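PDB 1SQH: RE68036p from Drosophila melanogaster, which is of unknown function, though it belongs to the acetyltransferase clan and may act as a glycine N-acyltransferase. Local coordinates for residues D23-K26 with V27-I31; F34-L37 with L38-Q42; M186-D189 with S190-N193; R178-A181 with E182-A185; R56-L59 with N60-S63. All blocks are in the same frame, centred on the assembly; numbering follows the deposited sequence.

Contact 1 of 5, residues D23-K26 with V27-I31; sequences DLYK and VKFGI
Tyr25 and Phe29, one helical turn apart, lie side by side and point the same way, yet their rings do not stack. The planes meet at 45° with centroids 6.0 Å apart, and the touch runs along the CD2-CE2 side of each ring, closest where CD2 of Tyr25 lies 3.8 Å from CD2 of Phe29. Seen from Phe29, that tyrosine carbon arrives at the ring edge, close to the plane. One face of Phe29 is taken by the next residue back, with CG of Lys28 over the ring centre. Trp98 meets all three: edge-to-face with Tyr25, ring to ring with Phe29, and as a cation-pi partner of Lys28. The Tyr25 hydroxyl is held by the carbonyl of Gly80.

All this happens where helix 15-29 runs out. Regular i to i+4 bonds, such as Phe29 N to Tyr25 O at 2.9 Å, continue to the end. The last one, Gly30 N to Lys26 O, is more bent at 133° and reaches the oxygen from above its carbonyl plane. Gly30 then leaves the helix with a positive phi, where a beta carbon would press on the preceding carbonyl oxygen, a backbone turn that calls for glycine.

On another side of the helix Asp23 and Val27 cross at a slant, and OD2 of Asp23 stands 3.5 Å from CG2 of Val27. Lys26, its CG trans to the backbone N (chi1 -170°) and the rest of the chain extended, runs alongside Ile31 in the same direction. There CE of Lys26 comes within 3.4 Å of CD1 of Ile31, tighter than ordinary van der Waals contact.

Contact 2 of 5, residues F34-L37 with L38-Q42; sequences FHYL and LLYNQ
Tyr36 and Tyr40 carry the aromatic part of this contact, one turn apart on helix 34-51. CB of Tyr40 sits over one face of the Tyr36 ring, 4.2 Å from its centroid, a CH-pi contact displaced toward the rim. The rings themselves are only obliquely related, their planes 34° apart, and OH of Tyr36 approaches CD1 of Tyr40 at 3.7 Å. Both tyrosines have CG trans to the backbone N (chi1 158° and 165°), which leans each ring toward the C-terminal end and lets the first pass beneath the CB of the second.

Hydrogen bonding across the contact is helical backbone, four successive i to i+4 links. The tightest joins Tyr40 N to Tyr36 O at 2.6 Å, the donor nearly along the C=O axis, whereas Leu38 N comes to Phe34 O from above the carbonyl plane.

The apolar pair is CZ of Tyr36 with CB of Tyr40, 4.0 Å apart; CD1 of Leu39 lies near O of His35. Polar ends find partners farther off, His35 ND1 at Tyr82, the Tyr40 hydroxyl at Glu264 and Asn41 OD1 at Ser232.

This part of the helix is largely buried, within a DUF5645 region that is probably acetyltransferase-like. Leu39 and Tyr36 press on helix 15-29 at Leu22, His35 and Leu38 rest on strand 123-128 at Asn126, and Phe34 and Leu37 meet strand 268-273 at Thr269.

Contact 3 of 5, residues M186-D189 with S190-N193; sequences MVHD and SWPN
Trp191 folds back on the helix end it has just left, and its side chain can be followed outward from the backbone. CB starts 3.3 Å from O of His188, the same oxygen that accepts a hydrogen bond from Trp191 N. With CG trans to the carbonyl carbon (chi1 -80°), the indole then swings over the last turn. CD1 lies 3.3 Å from O of Val187, and NE1 is the ring atom nearest the methyl CG2 of Val187. On the six-membered side CE3 reaches CD2 of His188 at 4.2 Å, above one face of the imidazole. The two ring planes are 29° apart but slid so far that they barely overlap, while CA of His188 lies over a face of the indole. Farther out, the Trp191 side chain meets Leu202 of helix 199-208 and Met236 of strand 234-239.

Toward the C-terminal end of helix 184-189 the backbone bonds are weak or of the i to i+3 kind. Ser190 N makes only weak bonds to O of Met186 and O of Val187, and Trp191 N turns to His188 O at 3.3 Å, from well above the carbonyl plane. Ser190 adds a side-chain grip: OG, set between its own backbone N and carbonyl carbon (chi1 57°), donates to O of Val187 at 2.9 Å. With an alanine here, the Val187 carbonyl would probably lose its strongest hydrogen bond from the following residues, leaving the weak bond from Ser190 N among them.

His188 NE2 bonds to the carbonyl of Gly197, farther along the chain, and Ser190 rests on Gln238 of strand 234-239.

Contact 4 of 5, residues R178-A181 with E182-A185; sequences RLRA and EDAA
Leu179 meets Asp183 where the chain enters helix 184-189, and there the Asp183 carboxylate takes the N-H of Arg180, one half of a capping box, while the return bond is main chain to main chain. CB and CD2 of Leu179 each lie 3.7 Å from OD1 of Asp183, the two side chains crossing at a slant. The leucine otherwise faces inward, on Leu222, Trp225 and Phe227 of strand 222-228 and Val206 of helix 199-208.

Arg180 carries the polar exchange. Its N donates to OD1 of Asp183 at 2.7 Å, meeting the oxygen from above the carboxylate plane, and its O takes the N-H of Asp183, also at 2.7 Å. Asp183 can close this loop because its CG stands trans to its own carbonyl carbon (chi1 -65°), turning the carboxylate back along the chain. OD1 has a second, charged mate in Arg177 through a salt bridge, so this buried oxygen is gripped by a backbone donor and a guanidinium together. That would be expected to favour the ionised acid. The Arg180 side chain runs beside Glu182 in the same direction, CG of Arg180 3.5 Å from CG of Glu182.

Ala181 has its carbonyl engaged twice. Ala184 N reaches Ala181 O at 3.1 Å from above the carbonyl plane, and a water that donates to Ala181 O accepts from Ala185 N at 3.0 Å.

Contact 5 of 5, residues R56-L59 with N60-S63; sequences RNDL and NHIS
Asp58 extends its CG trans to the backbone N (chi1 168°), and His61 turns its ring trans to its carbonyl carbon (chi1 -76°); together these torsions bring the carboxylate to the ND1 edge of the imidazole. ND1 of His61 donates to OD2 of Asp58 at 2.7 Å, arriving nearly in line with the C-O bond, while the oxygen lies slightly out of the ring plane. The carboxylate and the ring are twisted 47° apart.

The backbone closes a beta turn over the same residues, His61 N bonding to O of Asp58 at 3.1 Å from above the carbonyl plane. Asp58 thus holds His61 twice, by side chain and by main chain, in the loop that leads from helix 34-51 into strand 67-71 and takes on 3-10 geometry at Ile62 and Ser63. A leucine in place of Asp58 would probably leave ND1 of His61 without its carboxylate partner and the ring freer to turn.

Ile62 sets its two branches against two carbonyls, CG2 close to O of Asp58 and CG1 3.2 Å from O of Leu59. Beyond the loop, helix 199-208 lies alongside, with Arg207 touching His61 and Tyr201 and Ala204 touching Ser63.

In the fold
From the N terminus, contact 1 ends helix 15-29 and contact 2 opens helix 34-51; they touch directly, with Tyr36 against Lys26 and Ile31 and Tyr25 against His35 and Leu39, making a pair of packed helices. Contact 5 follows in the loop toward strand 67-71, its nearest atoms about 6 Å from contact 2. Much later, contact 4 leads from strand 174-177 into helix 184-189, and contact 3 ends that helix. All five are local contacts in series, contact 4 running straight on into contact 3; none nests or crosses. Contacts 3 and 4 belong beside the four-stranded antiparallel sheet, whereas contact 2 lies against the eight-stranded one. Helix 199-208 meets contacts 3, 4 and 5, bridging the two regions.

Contact 1 of 5, residues D23-K26 with V27-I31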
loop_
_atom_site.group_PDB
_atom_site.type_symbol
_atom_site.label_atom_id
_atom_site.label_comp_id
_atom_site.label_asym_id
_atom_site.label_seq_id
_atom_site.Cartn_x
_atom_site.Cartn_y
_atom_site.Cartn_z
ATOM N N ASP A 23 -12.919 -12.500 -2.500
ATOM C CA ASP A 23 -14.230 -12.609 -1.858
ATOM C C ASP A 23 -14.169 -13.378 -0.542
ATOM O O ASP A 23 -14.994 -13.168 0.348
ATOM C CB ASP A 23 -15.249 -13.272 -2.777
ATOM C CG ASP A 23 -16.649 -13.227 -2.196
ATOM O OD1 ASP A 23 -17.203 -12.114 -2.071
ATOM O OD2 ASP A 23 -17.193 -14.297 -1.843
ATOM N N LEU A 24 -13.200 -14.279 -0.422
ATOM C CA LEU A 24 -13.050 -15.033 0.813
ATOM C C LEU A 24 -12.733 -14.064 1.931
ATOM O O LEU A 24 -13.304 -14.146 3.019
ATOM C CB LEU A 24 -11.908 -16.028 0.722
ATOM C CG LEU A 24 -12.166 -17.388 0.112
ATOM C CD1 LEU A 24 -10.881 -18.200 0.259
ATOM C CD2 LEU A 24 -13.330 -18.076 0.818
ATOM N N TYR A 25 -11.803 -13.155 1.669
ATOM C CA TYR A 25 -11.455 -12.185 2.685
ATOM C C TYR A 25 -12.627 -11.242 2.884
ATOM O O TYR A 25 -12.931 -10.855 4.016
ATOM C CB TYR A 25 -10.180 -11.421 2.312
ATOM C CG TYR A 25 -8.916 -12.160 2.711
ATOM C CD1 TYR A 25 -8.455 -13.255 1.978
ATOM C CD2 TYR A 25 -8.225 -11.810 3.867
ATOM C CE1 TYR A 25 -7.331 -13.989 2.397
ATOM C CE2 TYR A 25 -7.110 -12.531 4.291
ATOM C CZ TYR A 25 -6.667 -13.619 3.560
ATOM O OH TYR A 25 -5.578 -14.347 4.010
ATOM N N LYS A 26 -13.312 -10.892 1.800
ATOM C CA LYS A 26 -14.469 -10.004 1.920
ATOM C C LYS A 26 -15.498 -10.608 2.879
ATOM O O LYS A 26 -15.983 -9.936 3.791
ATOM C CB LYS A 26 -15.113 -9.764 0.550
ATOM C CG LYS A 26 -16.171 -8.655 0.548
ATOM C CD LYS A 26 -16.502 -8.204 -0.875
ATOM C CE LYS A 26 -17.564 -7.113 -0.882
ATOM N NZ LYS A 26 -17.834 -6.587 -2.252
ATOM N N VAL A 27 -15.812 -11.884 2.688
ATOM C CA VAL A 27 -16.783 -12.557 3.549
ATOM C C VAL A 27 -16.243 -12.729 4.973
ATOM O O VAL A 27 -16.890 -12.347 5.952
ATOM C CB VAL A 27 -17.149 -13.963 2.990
ATOM C CG1 VAL A 27 -18.136 -14.664 3.929
ATOM C CG2 VAL A 27 -17.733 -13.837 1.590
ATOM N N LYS A 28 -15.048 -13.303 5.081
ATOM C CA LYS A 28 -14.419 -13.559 6.377
ATOM C C LYS A 28 -14.177 -12.358 7.295
ATOM O O LYS A 28 -14.466 -12.424 8.497
ATOM C CB LYS A 28 -13.085 -14.267 6.164
ATOM C CG LYS A 28 -12.344 -14.586 7.449
ATOM C CD LYS A 28 -12.986 -15.772 8.146
ATOM C CE LYS A 28 -12.145 -16.250 9.309
ATOM N NZ LYS A 28 -12.740 -17.474 9.932
ATOM N N PHE A 29 -13.644 -11.264 6.756
ATOM C CA PHE A 29 -13.334 -10.113 7.596
ATOM C C PHE A 29 -14.084 -8.828 7.336
ATOM O O PHE A 29 -14.030 -7.914 8.162
ATOM C CB PHE A 29 -11.844 -9.800 7.520
ATOM C CG PHE A 29 -10.968 -10.903 8.031
ATOM C CD1 PHE A 29 -11.026 -11.292 9.367
ATOM C CD2 PHE A 29 -10.056 -11.534 7.182
ATOM C CE1 PHE A 29 -10.178 -12.293 9.855
ATOM C CE2 PHE A 29 -9.205 -12.534 7.662
ATOM C CZ PHE A 29 -9.266 -12.915 9.001
ATOM N N GLY A 30 -14.760 -8.729 6.198
ATOM C CA GLY A 30 -15.478 -7.500 5.922
ATOM C C GLY A 30 -14.691 -6.499 5.095
ATOM O O GLY A 30 -13.475 -6.607 4.922
ATOM N N ILE A 31 -15.409 -5.502 4.604
ATOM C CA ILE A 31 -14.875 -4.441 3.762
ATOM C C ILE A 31 -13.759 -3.541 4.344
ATOM O O ILE A 31 -13.126 -2.774 3.605
ATOM C CB ILE A 31 -16.071 -3.563 3.293
ATOM C CG1 ILE A 31 -15.970 -3.309 1.804
ATOM C CG2 ILE A 31 -16.156 -2.279 4.104
ATOM C CD1 ILE A 31 -16.284 -4.548 0.991
#

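Contact 2 of 5, residues F34-L37 with L38-Q42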
loop_
_atom_site.group_PDB
_atom_site.type_symbol
_atom_site.label_atom_id
_atom_site.label_comp_id
_atom_site.label_asym_id
_atom_site.label_seq_id
_atom_site.Cartn_x
_atom_site.Cartn_y
_atom_site.Cartn_z
ATOM N N PHE A 34 -7.578 -4.920 5.674
ATOM C CA PHE A 34 -6.491 -4.514 4.793
ATOM C C PHE A 34 -6.035 -5.514 3.736
ATOM O O PHE A 34 -5.519 -5.115 2.685
ATOM C CB PHE A 34 -5.304 -4.054 5.631
ATOM C CG PHE A 34 -5.461 -2.663 6.172
ATOM C CD1 PHE A 34 -4.966 -1.568 5.465
ATOM C CD2 PHE A 34 -6.137 -2.440 7.366
ATOM C CE1 PHE A 34 -5.140 -0.262 5.941
ATOM C CE2 PHE A 34 -6.317 -1.145 7.854
ATOM C CZ PHE A 34 -5.820 -0.055 7.144
ATOM N N HIS A 35 -6.199 -6.805 3.995
ATOM C CA HIS A 35 -5.807 -7.782 3.001
ATOM C C HIS A 35 -6.865 -7.770 1.924
ATOM O O HIS A 35 -6.562 -7.930 0.736
ATOM C CB HIS A 35 -5.638 -9.161 3.635
ATOM C CG HIS A 35 -4.384 -9.269 4.441
ATOM N ND1 HIS A 35 -3.142 -9.404 3.859
ATOM C CD2 HIS A 35 -4.167 -9.101 5.767
ATOM C CE1 HIS A 35 -2.211 -9.309 4.794
ATOM N NE2 HIS A 35 -2.806 -9.122 5.959
ATOM N N TYR A 36 -8.110 -7.547 2.328
ATOM C CA TYR A 36 -9.173 -7.452 1.344
ATOM C C TYR A 36 -8.887 -6.222 0.471
ATOM O O TYR A 36 -9.015 -6.274 -0.757
ATOM C CB TYR A 36 -10.533 -7.272 2.028
ATOM C CG TYR A 36 -11.563 -6.658 1.107
ATOM C CD1 TYR A 36 -12.168 -7.415 0.104
ATOM C CD2 TYR A 36 -11.893 -5.301 1.203
ATOM C CE1 TYR A 36 -13.074 -6.849 -0.784
ATOM C CE2 TYR A 36 -12.800 -4.720 0.317
ATOM C CZ TYR A 36 -13.390 -5.502 -0.675
ATOM O OH TYR A 36 -14.309 -4.945 -1.540
ATOM N N LEU A 37 -8.498 -5.119 1.112
ATOM C CA LEU A 37 -8.223 -3.878 0.389
ATOM C C LEU A 37 -7.092 -4.057 -0.612
ATOM O O LEU A 37 -7.171 -3.574 -1.746
ATOM C CB LEU A 37 -7.912 -2.750 1.379
ATOM C CG LEU A 37 -9.201 -2.329 2.110
ATOM C CD1 LEU A 37 -8.930 -1.314 3.216
ATOM C CD2 LEU A 37 -10.161 -1.754 1.069
ATOM N N LEU A 38 -6.051 -4.770 -0.186
ATOM C CA LEU A 38 -4.904 -5.056 -1.027
ATOM C C LEU A 38 -5.364 -5.868 -2.243
ATOM O O LEU A 38 -5.025 -5.536 -3.383
ATOM C CB LEU A 38 -3.864 -5.825 -0.205
ATOM C CG LEU A 38 -2.717 -6.638 -0.820
ATOM C CD1 LEU A 38 -2.308 -6.083 -2.158
ATOM C CD2 LEU A 38 -1.544 -6.621 0.166
ATOM N N LEU A 39 -6.152 -6.912 -1.988
ATOM C CA LEU A 39 -6.666 -7.775 -3.050
ATOM C C LEU A 39 -7.604 -6.973 -3.944
ATOM O O LEU A 39 -7.530 -7.036 -5.182
ATOM C CB LEU A 39 -7.402 -8.979 -2.446
ATOM C CG LEU A 39 -6.644 -10.313 -2.302
ATOM C CD1 LEU A 39 -5.234 -10.082 -1.815
ATOM C CD2 LEU A 39 -7.401 -11.223 -1.329
ATOM N N TYR A 40 -8.496 -6.221 -3.309
ATOM C CA TYR A 40 -9.423 -5.377 -4.041
ATOM C C TYR A 40 -8.639 -4.408 -4.939
ATOM O O TYR A 40 -8.924 -4.263 -6.135
ATOM C CB TYR A 40 -10.272 -4.580 -3.056
ATOM C CG TYR A 40 -10.999 -3.438 -3.704
ATOM C CD1 TYR A 40 -12.230 -3.632 -4.319
ATOM C CD2 TYR A 40 -10.436 -2.164 -3.734
ATOM C CE1 TYR A 40 -12.893 -2.577 -4.948
ATOM C CE2 TYR A 40 -11.081 -1.110 -4.361
ATOM C CZ TYR A 40 -12.313 -1.320 -4.962
ATOM O OH TYR A 40 -12.972 -0.252 -5.540
ATOM N N ASN A 41 -7.646 -3.748 -4.357
ATOM C CA ASN A 41 -6.861 -2.793 -5.111
ATOM C C ASN A 41 -6.140 -3.402 -6.309
ATOM O O ASN A 41 -6.233 -2.873 -7.430
ATOM C CB ASN A 41 -5.839 -2.110 -4.205
ATOM C CG ASN A 41 -5.008 -1.093 -4.947
ATOM O OD1 ASN A 41 -5.462 0.007 -5.239
ATOM N ND2 ASN A 41 -3.787 -1.471 -5.281
ATOM N N GLN A 42 -5.428 -4.507 -6.082
ATOM C CA GLN A 42 -4.687 -5.141 -7.165
ATOM C C GLN A 42 -5.588 -5.513 -8.331
ATOM O O GLN A 42 -5.288 -5.194 -9.481
ATOM C CB GLN A 42 -3.957 -6.386 -6.674
ATOM C CG GLN A 42 -3.017 -6.972 -7.735
ATOM C CD GLN A 42 -2.026 -5.932 -8.242
ATOM O OE1 GLN A 42 -1.166 -5.470 -7.494
ATOM N NE2 GLN A 42 -2.159 -5.543 -9.508
#

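Contact 3 of 5, residues M186-D189 with S190-N193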
loop_
_atom_site.group_PDB
_atom_site.type_symbol
_atom_site.label_atom_id
_atom_site.label_comp_id
_atom_site.label_asym_id
_atom_site.label_seq_id
_atom_site.Cartn_x
_atom_site.Cartn_y
_atom_site.Cartn_z
HETATM N N MSE A 186 9.276 15.658 -8.595
HETATM C CA MSE A 186 9.322 16.577 -7.466
HETATM C C MSE A 186 8.882 15.861 -6.190
HETATM O O MSE A 186 9.564 15.942 -5.166
HETATM C CB MSE A 186 8.428 17.793 -7.732
HETATM C CG MSE A 186 8.666 18.453 -9.094
HETATM SE SE MSE A 186 10.530 18.932 -9.455
HETATM C CE MSE A 186 10.966 17.568 -10.753
ATOM N N VAL A 187 7.749 15.163 -6.250
ATOM C CA VAL A 187 7.257 14.433 -5.088
ATOM C C VAL A 187 8.284 13.387 -4.640
ATOM O O VAL A 187 8.457 13.147 -3.444
ATOM C CB VAL A 187 5.875 13.742 -5.381
ATOM C CG1 VAL A 187 5.870 13.138 -6.741
ATOM C CG2 VAL A 187 5.588 12.654 -4.349
ATOM N N HIS A 188 8.979 12.791 -5.601
ATOM C CA HIS A 188 9.977 11.776 -5.292
ATOM C C HIS A 188 11.238 12.385 -4.670
ATOM O O HIS A 188 11.906 11.749 -3.849
ATOM C CB HIS A 188 10.340 10.993 -6.561
ATOM C CG HIS A 188 11.140 9.756 -6.296
ATOM N ND1 HIS A 188 12.486 9.785 -5.996
ATOM C CD2 HIS A 188 10.776 8.452 -6.254
ATOM C CE1 HIS A 188 12.915 8.554 -5.783
ATOM N NE2 HIS A 188 11.897 7.725 -5.934
ATOM N N ASP A 189 11.554 13.621 -5.051
ATOM C CA ASP A 189 12.739 14.296 -4.524
ATOM C C ASP A 189 12.626 14.661 -3.051
ATOM O O ASP A 189 13.642 14.833 -2.377
ATOM C CB ASP A 189 13.038 15.577 -5.303
ATOM C CG ASP A 189 14.254 16.314 -4.756
ATOM O OD1 ASP A 189 15.355 15.716 -4.744
ATOM O OD2 ASP A 189 14.116 17.484 -4.332
ATOM N N SER A 190 11.402 14.787 -2.552
ATOM C CA SER A 190 11.211 15.153 -1.155
ATOM C C SER A 190 11.175 13.944 -0.224
ATOM O O SER A 190 10.869 14.072 0.963
ATOM C CB SER A 190 9.940 15.992 -0.999
ATOM O OG SER A 190 8.805 15.301 -1.482
ATOM N N TRP A 191 11.487 12.774 -0.771
ATOM C CA TRP A 191 11.527 11.540 0.010
ATOM C C TRP A 191 12.909 11.402 0.652
ATOM O O TRP A 191 13.923 11.402 -0.045
ATOM C CB TRP A 191 11.269 10.340 -0.896
ATOM C CG TRP A 191 9.827 10.108 -1.223
ATOM C CD1 TRP A 191 8.787 10.960 -1.011
ATOM C CD2 TRP A 191 9.267 8.933 -1.830
ATOM N NE1 TRP A 191 7.613 10.391 -1.446
ATOM C CE2 TRP A 191 7.880 9.147 -1.953
ATOM C CE3 TRP A 191 9.809 7.721 -2.283
ATOM C CZ2 TRP A 191 7.021 8.190 -2.509
ATOM C CZ3 TRP A 191 8.955 6.769 -2.838
ATOM C CH2 TRP A 191 7.575 7.010 -2.945
ATOM N N PRO A 192 12.966 11.278 1.986
ATOM C CA PRO A 192 14.255 11.145 2.670
ATOM C C PRO A 192 14.909 9.775 2.539
ATOM O O PRO A 192 16.121 9.675 2.353
ATOM C CB PRO A 192 13.909 11.484 4.117
ATOM C CG PRO A 192 12.536 10.927 4.257
ATOM C CD PRO A 192 11.865 11.374 2.963
ATOM N N ASN A 193 14.106 8.722 2.636
ATOM C CA ASN A 193 14.636 7.366 2.537
ATOM C C ASN A 193 14.008 6.643 1.351
ATOM O O ASN A 193 13.483 5.534 1.479
ATOM C CB ASN A 193 14.365 6.599 3.836
ATOM C CG ASN A 193 14.932 7.306 5.063
ATOM O OD1 ASN A 193 16.150 7.417 5.229
ATOM N ND2 ASN A 193 14.044 7.793 5.926
#

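Contact 4 of 5, residues R178-A181 with E182-A185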
loop_
_atom_site.group_PDB
_atom_site.type_symbol
_atom_site.label_atom_id
_atom_site.label_comp_id
_atom_site.label_asym_id
_atom_site.label_seq_id
_atom_site.Cartn_x
_atom_site.Cartn_y
_atom_site.Cartn_z
ATOM N N ARG A 178 -5.244 17.552 -10.265
ATOM C CA ARG A 178 -4.722 16.194 -10.233
ATOM C C ARG A 178 -3.264 16.350 -10.642
ATOM O O ARG A 178 -2.917 17.255 -11.408
ATOM C CB ARG A 178 -5.454 15.309 -11.248
ATOM C CG ARG A 178 -4.994 13.855 -11.275
ATOM C CD ARG A 178 -5.618 13.091 -12.446
ATOM N NE ARG A 178 -5.310 11.660 -12.383
ATOM C CZ ARG A 178 -5.607 10.776 -13.333
ATOM N NH1 ARG A 178 -6.223 11.165 -14.443
ATOM N NH2 ARG A 178 -5.292 9.496 -13.168
ATOM N N LEU A 179 -2.402 15.491 -10.123
ATOM C CA LEU A 179 -0.994 15.568 -10.472
ATOM C C LEU A 179 -0.819 15.116 -11.928
ATOM O O LEU A 179 -1.719 14.507 -12.516
ATOM C CB LEU A 179 -0.182 14.660 -9.543
ATOM C CG LEU A 179 -0.229 15.023 -8.059
ATOM C CD1 LEU A 179 0.456 13.933 -7.240
ATOM C CD2 LEU A 179 0.446 16.369 -7.850
ATOM N N ARG A 180 0.329 15.436 -12.512
ATOM C CA ARG A 180 0.624 15.025 -13.874
ATOM C C ARG A 180 2.020 14.409 -13.846
ATOM O O ARG A 180 2.763 14.594 -12.876
ATOM C CB ARG A 180 0.546 16.226 -14.824
ATOM C CG ARG A 180 1.183 17.486 -14.277
ATOM C CD ARG A 180 0.853 18.721 -15.112
ATOM N NE ARG A 180 -0.570 19.058 -15.098
ATOM C CZ ARG A 180 -1.035 20.303 -14.989
ATOM N NH1 ARG A 180 -0.190 21.321 -14.877
ATOM N NH2 ARG A 180 -2.342 20.535 -15.002
ATOM N N ALA A 181 2.361 13.662 -14.892
ATOM C CA ALA A 181 3.647 12.987 -14.977
ATOM C C ALA A 181 4.837 13.818 -14.518
ATOM O O ALA A 181 5.671 13.339 -13.749
ATOM C CB ALA A 181 3.876 12.486 -16.400
ATOM N N GLU A 182 4.922 15.057 -14.993
ATOM C CA GLU A 182 6.028 15.947 -14.633
ATOM C C GLU A 182 6.159 16.160 -13.126
ATOM O O GLU A 182 7.244 16.455 -12.623
ATOM C CB GLU A 182 5.841 17.306 -15.309
ATOM C CG GLU A 182 4.538 17.999 -14.929
ATOM C CD GLU A 182 4.301 19.287 -15.703
ATOM O OE1 GLU A 182 5.110 20.229 -15.561
ATOM O OE2 GLU A 182 3.300 19.356 -16.452
ATOM N N ASP A 183 5.051 15.999 -12.411
ATOM C CA ASP A 183 5.022 16.196 -10.966
ATOM C C ASP A 183 5.739 15.094 -10.197
ATOM O O ASP A 183 6.310 15.341 -9.130
ATOM C CB ASP A 183 3.573 16.284 -10.493
ATOM C CG ASP A 183 2.857 17.509 -11.032
ATOM O OD1 ASP A 183 1.618 17.446 -11.206
ATOM O OD2 ASP A 183 3.529 18.538 -11.267
ATOM N N ALA A 184 5.720 13.882 -10.744
ATOM C CA ALA A 184 6.341 12.726 -10.091
ATOM C C ALA A 184 7.751 12.925 -9.542
ATOM O O ALA A 184 8.047 12.524 -8.414
ATOM C CB ALA A 184 6.333 11.529 -11.040
ATOM N N ALA A 185 8.624 13.532 -10.336
ATOM C CA ALA A 185 10.006 13.737 -9.918
ATOM C C ALA A 185 10.140 14.652 -8.690
ATOM O O ALA A 185 11.007 14.438 -7.831
ATOM C CB ALA A 185 10.828 14.278 -11.097
HETATM O O HOH W 1 8.016 12.858 -13.172
#

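Contact 5 of 5, residues R56-L59 with N60-S63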
loop_
_atom_site.group_PDB
_atom_site.type_symbol
_atom_site.label_atom_id
_atom_site.label_comp_id
_atom_site.label_asym_id
_atom_site.label_seq_id
_atom_site.Cartn_x
_atom_site.Cartn_y
_atom_site.Cartn_z
ATOM N N ARG A 56 1.525 -7.484 -19.645
ATOM C CA ARG A 56 1.946 -7.783 -18.287
ATOM C C ARG A 56 3.467 -7.851 -18.298
ATOM O O ARG A 56 4.082 -8.064 -19.346
ATOM C CB ARG A 56 1.363 -9.120 -17.823
ATOM C CG ARG A 56 -0.156 -9.169 -17.859
ATOM C CD ARG A 56 -0.674 -10.441 -17.237
ATOM N NE ARG A 56 -2.114 -10.376 -17.029
ATOM C CZ ARG A 56 -2.797 -11.177 -16.215
ATOM N NH1 ARG A 56 -2.176 -12.120 -15.515
ATOM N NH2 ARG A 56 -4.110 -11.023 -16.097
ATOM N N ASN A 57 4.073 -7.677 -17.135
ATOM C CA ASN A 57 5.521 -7.705 -17.036
ATOM C C ASN A 57 6.139 -6.480 -17.707
ATOM O O ASN A 57 7.363 -6.352 -17.766
ATOM C CB ASN A 57 6.067 -9.001 -17.642
ATOM C CG ASN A 57 5.736 -10.222 -16.793
ATOM O OD1 ASN A 57 4.566 -10.489 -16.484
ATOM N ND2 ASN A 57 6.764 -10.966 -16.406
ATOM N N ASP A 58 5.290 -5.585 -18.214
ATOM C CA ASP A 58 5.771 -4.342 -18.823
ATOM C C ASP A 58 6.641 -3.684 -17.762
ATOM O O ASP A 58 6.148 -3.329 -16.690
ATOM C CB ASP A 58 4.612 -3.398 -19.146
ATOM C CG ASP A 58 5.090 -2.004 -19.509
ATOM O OD1 ASP A 58 5.694 -1.850 -20.592
ATOM O OD2 ASP A 58 4.883 -1.066 -18.709
ATOM N N LEU A 59 7.921 -3.509 -18.063
ATOM C CA LEU A 59 8.862 -2.933 -17.110
ATOM C C LEU A 59 8.467 -1.607 -16.426
ATOM O O LEU A 59 8.729 -1.434 -15.232
ATOM C CB LEU A 59 10.242 -2.800 -17.777
ATOM C CG LEU A 59 11.483 -2.791 -16.867
ATOM C CD1 LEU A 59 12.693 -3.320 -17.643
ATOM C CD2 LEU A 59 11.739 -1.388 -16.321
ATOM N N ASN A 60 7.838 -0.676 -17.140
ATOM C CA ASN A 60 7.491 0.578 -16.478
ATOM C C ASN A 60 6.096 0.636 -15.843
ATOM O O ASN A 60 5.584 1.707 -15.522
ATOM C CB ASN A 60 7.732 1.782 -17.411
ATOM C CG ASN A 60 6.961 1.698 -18.703
ATOM O OD1 ASN A 60 5.752 1.459 -18.701
ATOM N ND2 ASN A 60 7.652 1.918 -19.825
ATOM N N HIS A 61 5.496 -0.533 -15.644
ATOM C CA HIS A 61 4.192 -0.626 -14.991
ATOM C C HIS A 61 4.167 -1.828 -14.050
ATOM O O HIS A 61 3.152 -2.098 -13.413
ATOM C CB HIS A 61 3.054 -0.762 -16.004
ATOM C CG HIS A 61 2.701 0.515 -16.701
ATOM N ND1 HIS A 61 3.424 1.013 -17.763
ATOM C CD2 HIS A 61 1.680 1.385 -16.503
ATOM C CE1 HIS A 61 2.862 2.129 -18.192
ATOM N NE2 HIS A 61 1.802 2.377 -17.444
ATOM N N ILE A 62 5.285 -2.546 -13.961
ATOM C CA ILE A 62 5.351 -3.711 -13.091
ATOM C C ILE A 62 5.032 -3.381 -11.636
ATOM O O ILE A 62 4.546 -4.236 -10.895
ATOM C CB ILE A 62 6.734 -4.366 -13.110
ATOM C CG1 ILE A 62 7.796 -3.324 -12.791
ATOM C CG2 ILE A 62 6.984 -5.022 -14.451
ATOM C CD1 ILE A 62 9.043 -3.908 -12.184
ATOM N N SER A 63 5.319 -2.150 -11.227
ATOM C CA SER A 63 5.065 -1.726 -9.853
ATOM C C SER A 63 3.563 -1.778 -9.546
ATOM O O SER A 63 3.158 -1.771 -8.385
ATOM C CB SER A 63 5.597 -0.306 -9.630
ATOM O OG SER A 63 4.850 0.637 -10.382
#